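Local coordinates for protein alpha-L-rhamnosidase (Streptomyces avermitilis, PDB 3W5M) that hydrolyses terminal non-reducing alpha-L-rhamnose residues from plant glycosides and gum arabic, and binds L-rhamnose through a calcium-dependent carbohydrate-binding module, at residues 481-486 and 591-596. Sequence-based numbering, arbitrary orientation.
Sequences RIAKEL and VMHTSA
With CG turned anti to its carbonyl carbon (chi1 -62°) and the chain extended as far as NE, R481 carries one face of its guanidinium over S595 OG, 3.7 Å from R481 NH1. R481 and H593 form an antiparallel hydrogen-bonded pair between strands 480-493 and 587-594, neighbours in a mixed beta-sheet, and a beta bulge follows: A483 and K484 together face V591. R481 N binds H593 O at 2.9 Å, and R481 O accepts from H593 N. At the bulge, A483 N meets V591 O nearly head-on at 2.8 Å, while V591 N turns to K484 O. Beta-branched V591 favours the extended strand backbone, and its apolar CG2 packs on L486 CD1 at 4.0 Å, its side chain also reaching W618 of helix 607-622. On the other face of the sheet, I482 and M592 run side by side, I482 CG1 to M592 CG at 3.8 Å. The long arginine reaches beyond its strand to a salt bridge with D341, so an alanine here would probably leave that carboxylate without its mate and uncover S595, whose hydroxyl binds P479 O. The small methyl of A483 fits close against the imidazole of H593, A483 CB lying 3.3 Å from H593 NE2, while H593 ND1 donates to T594 O at 2.9 Å, fixing the ring's rotation.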
loop_
_atom_site.group_PDB
_atom_site.type_symbol
_atom_site.label_atom_id
_atom_site.label_comp_id
_atom_site.label_asym_id
_atom_site.label_seq_id
_atom_site.Cartn_x
_atom_site.Cartn_y
_atom_site.Cartn_z
ATOM N N ARG A 481 7.126 -3.895 -7.162
ATOM C CA ARG A 481 7.488 -4.591 -8.415
ATOM C C ARG A 481 6.506 -5.724 -8.634
ATOM O O ARG A 481 5.818 -6.120 -7.708
ATOM C CB ARG A 481 8.934 -5.153 -8.374
ATOM C CG ARG A 481 10.000 -4.064 -8.221
ATOM C CD ARG A 481 11.382 -4.673 -8.054
ATOM N NE ARG A 481 12.300 -3.570 -7.881
ATOM C CZ ARG A 481 13.442 -3.622 -7.229
ATOM N NH1 ARG A 481 13.861 -4.750 -6.678
ATOM N NH2 ARG A 481 14.158 -2.519 -7.140
ATOM N N ILE A 482 6.396 -6.207 -9.879
ATOM C CA ILE A 482 5.569 -7.399 -10.160
ATOM C C ILE A 482 6.279 -8.596 -9.557
ATOM O O ILE A 482 7.473 -8.827 -9.822
ATOM C CB ILE A 482 5.360 -7.581 -11.684
ATOM C CG1 ILE A 482 4.576 -6.378 -12.222
ATOM C CG2 ILE A 482 4.674 -8.924 -12.017
ATOM C CD1 ILE A 482 4.582 -6.275 -13.726
ATOM N N ALA A 483 5.577 -9.335 -8.701
ATOM C CA ALA A 483 6.198 -10.460 -8.009
ATOM C C ALA A 483 5.790 -11.765 -8.667
ATOM O O ALA A 483 6.489 -12.771 -8.538
ATOM C CB ALA A 483 5.783 -10.464 -6.549
ATOM N N LYS A 484 4.637 -11.762 -9.328
ATOM C CA LYS A 484 4.126 -12.971 -10.025
ATOM C C LYS A 484 2.942 -12.649 -10.902
ATOM O O LYS A 484 2.327 -11.584 -10.770
ATOM C CB LYS A 484 3.791 -14.126 -9.076
ATOM C CG LYS A 484 2.841 -13.815 -7.956
ATOM C CD LYS A 484 2.619 -15.070 -7.115
ATOM C CE LYS A 484 1.535 -15.933 -7.715
ATOM N NZ LYS A 484 1.924 -17.364 -7.655
ATOM N N GLU A 485 2.667 -13.561 -11.838
ATOM C CA GLU A 485 1.531 -13.430 -12.736
ATOM C C GLU A 485 0.503 -14.518 -12.397
ATOM O O GLU A 485 0.895 -15.611 -11.981
ATOM C CB GLU A 485 1.997 -13.537 -14.187
ATOM C CG GLU A 485 2.882 -12.367 -14.603
ATOM C CD GLU A 485 3.208 -12.346 -16.090
ATOM O OE1 GLU A 485 2.970 -13.365 -16.797
ATOM O OE2 GLU A 485 3.710 -11.300 -16.562
ATOM N N LEU A 486 -0.783 -14.203 -12.531
ATOM C CA LEU A 486 -1.871 -15.162 -12.334
ATOM C C LEU A 486 -2.674 -15.294 -13.614
ATOM O O LEU A 486 -3.468 -14.413 -13.927
ATOM C CB LEU A 486 -2.810 -14.719 -11.192
ATOM C CG LEU A 486 -2.282 -14.686 -9.745
ATOM C CD1 LEU A 486 -3.313 -14.112 -8.785
ATOM C CD2 LEU A 486 -1.836 -16.075 -9.281
ATOM N N VAL A 591 0.649 -9.383 -10.228
ATOM C CA VAL A 591 0.591 -9.123 -8.775
ATOM C C VAL A 591 1.746 -8.178 -8.398
ATOM O O VAL A 591 2.910 -8.525 -8.616
ATOM C CB VAL A 591 0.745 -10.446 -8.012
ATOM C CG1 VAL A 591 0.774 -10.232 -6.493
ATOM C CG2 VAL A 591 -0.397 -11.400 -8.386
ATOM N N MET A 592 1.411 -7.010 -7.836
ATOM C CA MET A 592 2.386 -5.982 -7.486
ATOM C C MET A 592 2.394 -5.687 -6.007
ATOM O O MET A 592 1.335 -5.539 -5.428
ATOM C CB MET A 592 2.023 -4.682 -8.182
ATOM C CG MET A 592 2.224 -4.761 -9.671
ATOM S SD MET A 592 1.615 -3.263 -10.485
ATOM C CE MET A 592 1.645 -3.865 -12.187
ATOM N N HIS A 593 3.592 -5.578 -5.426
ATOM C CA HIS A 593 3.744 -5.162 -4.011
ATOM C C HIS A 593 5.180 -4.777 -3.750
ATOM O O HIS A 593 6.039 -4.869 -4.641
ATOM C CB HIS A 593 3.271 -6.263 -3.014
ATOM C CG HIS A 593 3.852 -7.623 -3.249
ATOM N ND1 HIS A 593 5.140 -7.964 -2.883
ATOM C CD2 HIS A 593 3.287 -8.757 -3.741
ATOM C CE1 HIS A 593 5.356 -9.237 -3.183
ATOM N NE2 HIS A 593 4.244 -9.741 -3.693
ATOM N N THR A 594 5.447 -4.291 -2.539
ATOM C CA THR A 594 6.822 -4.022 -2.150
ATOM C C THR A 594 7.782 -5.202 -2.422
ATOM O O THR A 594 7.439 -6.378 -2.204
ATOM C CB THR A 594 6.904 -3.548 -0.686
ATOM O OG1 THR A 594 8.246 -3.099 -0.413
ATOM C CG2 THR A 594 6.530 -4.637 0.277
ATOM N N SER A 595 8.987 -4.887 -2.906
ATOM C CA SER A 595 9.956 -5.923 -3.256
ATOM C C SER A 595 10.652 -6.346 -1.995
ATOM O O SER A 595 11.733 -5.846 -1.667
ATOM C CB SER A 595 10.948 -5.426 -4.330
ATOM O OG SER A 595 11.414 -4.079 -4.054
ATOM N N ALA A 596 9.999 -7.231 -1.243
ATOM C CA ALA A 596 10.586 -7.819 -0.045
ATOM C C ALA A 596 10.294 -9.302 -0.105
ATOM O O ALA A 596 9.243 -9.692 -0.619
ATOM C CB ALA A 596 9.978 -7.191 1.218
#